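Local structure of glucose dehydrogenase (Haloferax mediterranei, 2B5V) at residues G36-D41 with L61-V66; T329-L334 with K349-F354. The protein catalyses the zinc-dependent oxidation of D-glucose and related aldose sugars, passing electrons to NAD(+) or, preferentially, NADP(+). All blocks are in the same frame, centred on the assembly; numbering follows the deposited sequence.

Contact 1 of 2, residues G36-D41 with L61-V66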
ATOM      1  N   GLY A  36     -18.102   9.523  24.012  1.00 19.80           N
ATOM      2  CA  GLY A  36     -18.890   9.100  22.870  1.00 19.69           C
ATOM      3  C   GLY A  36     -19.138   7.603  22.909  1.00 20.41           C
ATOM      4  O   GLY A  36     -18.379   6.861  23.551  1.00 23.31           O
ATOM      5  N   VAL A  37     -20.213   7.158  22.257  1.00 25.04           N
ATOM      6  CA  VAL A  37     -20.505   5.732  22.208  1.00 23.66           C
ATOM      7  C   VAL A  37     -20.146   5.287  20.812  1.00 34.29           C
ATOM      8  O   VAL A  37     -20.450   5.964  19.828  1.00 29.60           O
ATOM      9  CB  VAL A  37     -21.989   5.400  22.474  1.00 29.05           C
ATOM     10  CG1 VAL A  37     -22.238   3.932  22.196  1.00 31.31           C
ATOM     11  CG2 VAL A  37     -22.344   5.712  23.912  1.00 25.84           C
ATOM     12  N   ASP A  38     -19.516   4.128  20.722  1.00 31.17           N
ATOM     13  CA  ASP A  38     -19.076   3.617  19.440  1.00 29.08           C
ATOM     14  C   ASP A  38     -19.440   2.149  19.220  1.00 30.90           C
ATOM     15  O   ASP A  38     -19.904   1.465  20.135  1.00 38.90           O
ATOM     16  CB  ASP A  38     -17.559   3.784  19.385  1.00 42.67           C
ATOM     17  CG  ASP A  38     -17.011   3.629  18.004  1.00 33.09           C
ATOM     18  OD1 ASP A  38     -17.595   4.219  17.078  1.00 57.59           O
ATOM     19  OD2 ASP A  38     -15.995   2.931  17.878  1.00 31.48           O
ATOM     20  N   GLY A  39     -19.192   1.670  18.007  1.00 34.08           N
ATOM     21  CA  GLY A  39     -19.449   0.273  17.678  1.00 41.01           C
ATOM     22  C   GLY A  39     -18.752  -0.718  18.604  1.00 40.43           C
ATOM     23  O   GLY A  39     -19.346  -1.715  19.025  1.00 41.18           O
ATOM     24  N   THR A  40     -17.496  -0.452  18.953  1.00 38.05           N
ATOM     25  CA  THR A  40     -16.770  -1.367  19.834  1.00 28.04           C
ATOM     26  C   THR A  40     -17.529  -1.512  21.153  1.00 42.08           C
ATOM     27  O   THR A  40     -17.663  -2.615  21.678  1.00 49.71           O
ATOM     28  CB  THR A  40     -15.340  -0.844  20.123  1.00 45.75           C
ATOM     29  OG1 THR A  40     -15.423   0.366  20.895  1.00 53.96           O
ATOM     30  CG2 THR A  40     -14.597  -0.563  18.797  1.00 27.31           C
ATOM     31  N   ASP A  41     -18.020  -0.399  21.695  1.00 38.91           N
ATOM     32  CA  ASP A  41     -18.776  -0.450  22.939  1.00 47.26           C
ATOM     33  C   ASP A  41     -19.964  -1.389  22.793  1.00 44.62           C
ATOM     34  O   ASP A  41     -20.343  -2.090  23.739  1.00 43.51           O
ATOM     35  CB  ASP A  41     -19.282   0.942  23.316  1.00 46.80           C
ATOM     36  CG  ASP A  41     -18.152   1.909  23.575  1.00 49.14           C
ATOM     37  OD1 ASP A  41     -17.453   1.702  24.591  1.00 46.01           O
ATOM     38  OD2 ASP A  41     -17.955   2.849  22.759  1.00 33.31           O
ATOM     39  N   LEU A  61     -16.600   0.969  30.097  1.00 34.65           N
ATOM     40  CA  LEU A  61     -16.669   1.279  28.666  1.00 29.09           C
ATOM     41  C   LEU A  61     -16.142   2.665  28.251  1.00 24.14           C
ATOM     42  O   LEU A  61     -15.788   3.498  29.092  1.00 23.04           O
ATOM     43  CB  LEU A  61     -18.135   1.147  28.203  1.00 28.14           C
ATOM     44  CG  LEU A  61     -18.828  -0.195  28.488  1.00 33.78           C
ATOM     45  CD1 LEU A  61     -20.247  -0.197  27.911  1.00 30.44           C
ATOM     46  CD2 LEU A  61     -18.011  -1.328  27.862  1.00 29.47           C
ATOM     47  N   GLY A  62     -16.096   2.887  26.941  1.00 25.91           N
ATOM     48  CA  GLY A  62     -15.704   4.174  26.412  1.00 27.47           C
ATOM     49  C   GLY A  62     -14.259   4.478  26.078  1.00 26.80           C
ATOM     50  O   GLY A  62     -13.396   4.415  26.955  1.00 25.81           O
ATOM     51  N   HIS A  63     -13.999   4.842  24.819  1.00 20.12           N
ATOM     52  CA  HIS A  63     -12.649   5.207  24.439  1.00 26.18           C
ATOM     53  C   HIS A  63     -12.593   6.587  23.768  1.00 26.10           C
ATOM     54  O   HIS A  63     -11.505   7.081  23.525  1.00 24.80           O
ATOM     55  CB  HIS A  63     -12.032   4.138  23.520  1.00 18.20           C
ATOM     56  CG  HIS A  63     -12.793   3.930  22.241  1.00 24.10           C
ATOM     57  ND1 HIS A  63     -12.443   4.540  21.056  1.00 28.71           N
ATOM     58  CD2 HIS A  63     -13.875   3.161  21.959  1.00 20.57           C
ATOM     59  CE1 HIS A  63     -13.271   4.152  20.096  1.00 20.57           C
ATOM     60  NE2 HIS A  63     -14.150   3.315  20.619  1.00 29.81           N
ATOM     61  N   GLU A  64     -13.748   7.203  23.487  1.00 23.83           N
ATOM     62  CA  GLU A  64     -13.794   8.543  22.860  1.00 25.05           C
ATOM     63  C   GLU A  64     -14.211   9.514  23.967  1.00 29.13           C
ATOM     64  O   GLU A  64     -15.396   9.638  24.278  1.00 25.59           O
ATOM     65  CB  GLU A  64     -14.845   8.606  21.750  1.00 16.20           C
ATOM     66  CG  GLU A  64     -14.654   7.548  20.664  1.00 23.43           C
ATOM     67  CD  GLU A  64     -15.774   7.583  19.667  1.00 29.92           C
ATOM     68  OE1 GLU A  64     -15.632   6.998  18.564  1.00 33.97           O
ATOM     69  OE2 GLU A  64     -16.812   8.201  20.014  1.00 31.19           O
ATOM     70  N   ALA A  65     -13.259  10.237  24.531  1.00 22.28           N
ATOM     71  CA  ALA A  65     -13.605  11.093  25.656  1.00 23.49           C
ATOM     72  C   ALA A  65     -12.992  12.480  25.635  1.00 23.05           C
ATOM     73  O   ALA A  65     -12.032  12.740  24.906  1.00 27.00           O
ATOM     74  CB  ALA A  65     -13.171  10.372  26.962  1.00 18.74           C
ATOM     75  N   VAL A  66     -13.567  13.363  26.453  1.00 22.05           N
ATOM     76  CA  VAL A  66     -13.042  14.703  26.630  1.00 21.36           C
ATOM     77  C   VAL A  66     -13.311  15.012  28.099  1.00 23.83           C
ATOM     78  O   VAL A  66     -14.342  14.612  28.630  1.00 22.06           O
ATOM     79  CB  VAL A  66     -13.721  15.773  25.717  1.00 21.50           C
ATOM     80  CG1 VAL A  66     -15.252  15.811  25.935  1.00 19.97           C
ATOM     81  CG2 VAL A  66     -13.104  17.166  26.046  1.00 18.96           C
TER
HETATM   82  O   HOH W   1     -16.303   5.073  23.085  1.00 24.32           O
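Glu64 and Gly36 link strands 64-71 and 27-37 where both enter the catalytic zinc site. The amide of Gly36 donates to Glu64 O at 2.7 Å, in the carbonyl plane and nearly straight at the hydrogen (160°). The extended side chain of Glu64, with CG anti to the carbonyl carbon (chi1 -56°), passes over Gly36 and brings OE2 to 3.6 Å from Gly36 CA. Glycine fits here because a beta carbon would collide with that oxygen, which forms a salt bridge with Lys349.

Asp41, in the first turn of helix 39-46, ties the other end together with both carboxylate oxygens. Its OD1 accepts from Gly62 N at 3.0 Å on the syn side, 23° out of the carboxylate plane. OD2 turns back to accept from Asp38 N, of the residue just before the helix, at 2.9 Å on its anti lone pair. A water also donates to Asp41 OD2 and to Gly36 O, and accepts from His63 N. A leucine in place of Asp41 would probably leave the amides of Gly62 and Asp38 without these acceptors and the water with one partner fewer.

Asp38 OD2 lies at the edge of the His63 ring, near its plane, and NE2 donates to it at 3.3 Å in a weak bond. OG1 of Thr40, a substrate-binding residue, lies 3.2 Å from His63 NE2. Most zinc alcohol dehydrogenases have a cysteine where this enzyme has Asp38. Asp38, His63 and Glu64 are all zinc ligands, and Asp38 OD1 is only 3.7 Å from Glu64 OE1. Lys349 probably offsets part of this acidic charge; a bound zinc would probably offset more and replace the NE2-H to OD2 bond.

Contact 2 of 2, residues T329-L334 with K349-F354; sequences TGVHPL and KTAIEF
Lys349 O receives two donors from Thr329: the amide N at 2.8 Å, in the carbonyl plane, and OG1 at 3.2 Å, well above that plane. Thr329 OG1 also bonds Ile348 N, so threonine serves this strand end with a hydroxyl that can bridge successive peptides. Thr350 shares a face of the sheet with His332, and its hydroxyl is held by Ala340 O.

Ala351 is bonded through both its N and its O to the residues flanking Val331, as in any regular parallel pair: its N donates to Gly330 O at 3.1 Å, and its O accepts from His332 N at 2.9 Å in an almost straight bond (169°). Its small CB meets Val331 CG2 on the face away from Thr350, against Phe147. Ile352 has CG2 anti to the backbone N, which carries this methyl to 4.3 Å from Leu334 CD1. Glu353 N then donates to His332 O at 2.7 Å, from above the carbonyl plane. Glu353 CB lies 3.9 Å from Val331 CG1, and its carboxylate continues to a salt bridge with Arg34. Opposite Glu353, Pro333 suits its place because its nitrogen is not used as a donor to strand 349-353. Phe354 closes the row, its ring met obliquely at CE2 by Leu334 CD1 at 3.9 Å.

Backbone bonds thus set the parallel register, and the apolar end at Leu334, Ile352 and Phe354 packs on Ile4.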
ATOM      1  N   THR A 329     -26.607  12.743  17.147  1.00 26.29           N
ATOM      2  CA  THR A 329     -28.050  12.620  17.309  1.00 25.67           C
ATOM      3  C   THR A 329     -28.549  12.731  18.740  1.00 30.50           C
ATOM      4  O   THR A 329     -29.704  13.078  18.966  1.00 32.45           O
ATOM      5  CB  THR A 329     -28.536  11.353  16.602  1.00 23.35           C
ATOM      6  OG1 THR A 329     -27.696  10.258  16.955  1.00 47.29           O
ATOM      7  CG2 THR A 329     -28.441  11.558  15.066  1.00 32.78           C
ATOM      8  N   GLY A 330     -27.667  12.519  19.710  1.00 26.91           N
ATOM      9  CA  GLY A 330     -28.089  12.682  21.079  1.00 20.84           C
ATOM     10  C   GLY A 330     -26.983  12.680  22.101  1.00 25.58           C
ATOM     11  O   GLY A 330     -26.083  11.860  22.032  1.00 28.96           O
ATOM     12  N   VAL A 331     -27.027  13.629  23.030  1.00 23.43           N
ATOM     13  CA  VAL A 331     -26.052  13.665  24.117  1.00 27.56           C
ATOM     14  C   VAL A 331     -26.969  13.444  25.337  1.00 25.10           C
ATOM     15  O   VAL A 331     -27.873  14.211  25.581  1.00 34.35           O
ATOM     16  CB  VAL A 331     -25.311  15.029  24.205  1.00 26.59           C
ATOM     17  CG1 VAL A 331     -24.443  15.062  25.476  1.00 26.70           C
ATOM     18  CG2 VAL A 331     -24.408  15.225  22.957  1.00 19.43           C
ATOM     19  N   HIS A 332     -26.741  12.375  26.073  1.00 22.54           N
ATOM     20  CA  HIS A 332     -27.615  12.045  27.189  1.00 21.93           C
ATOM     21  C   HIS A 332     -26.935  12.158  28.523  1.00 28.85           C
ATOM     22  O   HIS A 332     -25.803  11.697  28.681  1.00 32.22           O
ATOM     23  CB  HIS A 332     -28.121  10.609  27.039  1.00 25.21           C
ATOM     24  CG  HIS A 332     -28.827  10.344  25.748  1.00 35.98           C
ATOM     25  ND1 HIS A 332     -28.192   9.816  24.646  1.00 53.59           N
ATOM     26  CD2 HIS A 332     -30.119  10.529  25.386  1.00 32.41           C
ATOM     27  CE1 HIS A 332     -29.061   9.686  23.660  1.00 32.50           C
ATOM     28  NE2 HIS A 332     -30.237  10.110  24.083  1.00 39.15           N
ATOM     29  N   PRO A 333     -27.625  12.762  29.513  1.00 37.79           N
ATOM     30  CA  PRO A 333     -27.079  12.932  30.866  1.00 33.06           C
ATOM     31  C   PRO A 333     -26.873  11.548  31.451  1.00 30.73           C
ATOM     32  O   PRO A 333     -27.554  10.621  31.037  1.00 24.38           O
ATOM     33  CB  PRO A 333     -28.191  13.692  31.593  1.00 34.81           C
ATOM     34  CG  PRO A 333     -29.432  13.144  30.935  1.00 34.25           C
ATOM     35  CD  PRO A 333     -29.043  13.163  29.465  1.00 39.13           C
ATOM     36  N   LEU A 334     -25.941  11.404  32.387  1.00 26.37           N
ATOM     37  CA  LEU A 334     -25.685  10.105  33.011  1.00 34.21           C
ATOM     38  C   LEU A 334     -26.984   9.469  33.551  1.00 28.62           C
ATOM     39  O   LEU A 334     -27.157   8.259  33.516  1.00 33.59           O
ATOM     40  CB  LEU A 334     -24.684  10.278  34.155  1.00 32.60           C
ATOM     41  CG  LEU A 334     -24.213   9.023  34.893  1.00 38.86           C
ATOM     42  CD1 LEU A 334     -23.656   8.008  33.892  1.00 22.86           C
ATOM     43  CD2 LEU A 334     -23.152   9.408  35.933  1.00 33.43           C
ATOM     44  N   LYS A 349     -24.556   9.343  15.981  1.00 25.87           N
ATOM     45  CA  LYS A 349     -23.493   9.361  17.000  1.00 22.67           C
ATOM     46  C   LYS A 349     -24.130   9.829  18.281  1.00 25.32           C
ATOM     47  O   LYS A 349     -24.826  10.859  18.289  1.00 24.72           O
ATOM     48  CB  LYS A 349     -22.381  10.367  16.646  1.00 20.12           C
ATOM     49  CG  LYS A 349     -20.982   9.844  16.883  1.00 39.19           C
ATOM     50  CD  LYS A 349     -20.707   9.443  18.296  1.00 33.79           C
ATOM     51  CE  LYS A 349     -19.241   9.045  18.474  1.00 37.71           C
ATOM     52  NZ  LYS A 349     -18.933   7.619  18.149  1.00 31.57           N
ATOM     53  N   THR A 350     -23.890   9.111  19.371  1.00 26.46           N
ATOM     54  CA  THR A 350     -24.463   9.533  20.654  1.00 24.18           C
ATOM     55  C   THR A 350     -23.305   9.675  21.616  1.00 28.41           C
ATOM     56  O   THR A 350     -22.212   9.201  21.329  1.00 23.35           O
ATOM     57  CB  THR A 350     -25.488   8.467  21.211  1.00 24.71           C
ATOM     58  OG1 THR A 350     -24.828   7.212  21.386  1.00 24.84           O
ATOM     59  CG2 THR A 350     -26.642   8.252  20.209  1.00 20.02           C
ATOM     60  N   ALA A 351     -23.530  10.347  22.738  1.00 22.07           N
ATOM     61  CA  ALA A 351     -22.490  10.511  23.748  1.00 23.02           C
ATOM     62  C   ALA A 351     -23.214  10.557  25.089  1.00 25.08           C
ATOM     63  O   ALA A 351     -24.423  10.817  25.138  1.00 25.70           O
ATOM     64  CB  ALA A 351     -21.751  11.843  23.539  1.00 17.00           C
ATOM     65  N   ILE A 352     -22.483  10.321  26.167  1.00 24.20           N
ATOM     66  CA  ILE A 352     -23.071  10.388  27.518  1.00 26.23           C
ATOM     67  C   ILE A 352     -22.384  11.549  28.214  1.00 24.82           C
ATOM     68  O   ILE A 352     -21.143  11.638  28.189  1.00 23.94           O
ATOM     69  CB  ILE A 352     -22.768   9.108  28.308  1.00 27.92           C
ATOM     70  CG1 ILE A 352     -23.495   7.931  27.645  1.00 25.30           C
ATOM     71  CG2 ILE A 352     -23.138   9.289  29.815  1.00 24.55           C
ATOM     72  CD1 ILE A 352     -23.007   6.611  28.175  1.00 25.16           C
ATOM     73  N   GLU A 353     -23.174  12.446  28.800  1.00 26.43           N
ATOM     74  CA  GLU A 353     -22.625  13.590  29.517  1.00 20.60           C
ATOM     75  C   GLU A 353     -22.514  13.301  31.025  1.00 32.94           C
ATOM     76  O   GLU A 353     -23.531  13.071  31.705  1.00 26.06           O
ATOM     77  CB  GLU A 353     -23.515  14.808  29.307  1.00 24.23           C
ATOM     78  CG  GLU A 353     -23.044  16.021  30.111  1.00 26.81           C
ATOM     79  CD  GLU A 353     -23.776  17.291  29.715  1.00 31.22           C
ATOM     80  OE1 GLU A 353     -23.427  17.869  28.660  1.00 37.74           O
ATOM     81  OE2 GLU A 353     -24.695  17.691  30.449  1.00 41.11           O
ATOM     82  N   PHE A 354     -21.283  13.324  31.535  1.00 23.42           N
ATOM     83  CA  PHE A 354     -20.995  13.067  32.949  1.00 25.71           C
ATOM     84  C   PHE A 354     -20.987  14.353  33.771  1.00 26.94           C
ATOM     85  O   PHE A 354     -21.450  14.376  34.911  1.00 33.34           O
ATOM     86  CB  PHE A 354     -19.649  12.367  33.109  1.00 19.48           C
ATOM     87  CG  PHE A 354     -19.692  10.892  32.833  1.00 25.53           C
ATOM     88  CD1 PHE A 354     -19.702  10.404  31.536  1.00 32.48           C
ATOM     89  CD2 PHE A 354     -19.743   9.995  33.889  1.00 21.97           C
ATOM     90  CE1 PHE A 354     -19.764   9.029  31.293  1.00 29.00           C
ATOM     91  CE2 PHE A 354     -19.808   8.629  33.666  1.00 14.92           C
ATOM     92  CZ  PHE A 354     -19.818   8.141  32.360  1.00 22.26           C
TER

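Overall arrangement
The two contacts, centres about 11 Å apart, meet in one mixed sheet. Its strands run here in the order 64-71, 27-37, 349-353, 328-333, so strand 349-353 borders contact 1 and strand 328-333 lies beyond it. Lys349 connects them: its NZ reaches Glu64 OE2 at 2.9 Å and Val37 O at 2.8 Å, the latter a probable hydrogen bond. Gly36 CA also packs on Ala351 CB at 4.0 Å. The bound NADP lies about 3 Å from the side chain of Asp38 and about 6 Å from that of Lys349 (nearest atoms). Through its salt bridge, Lys349 of contact 2 probably helps to position the metal ligand Glu64.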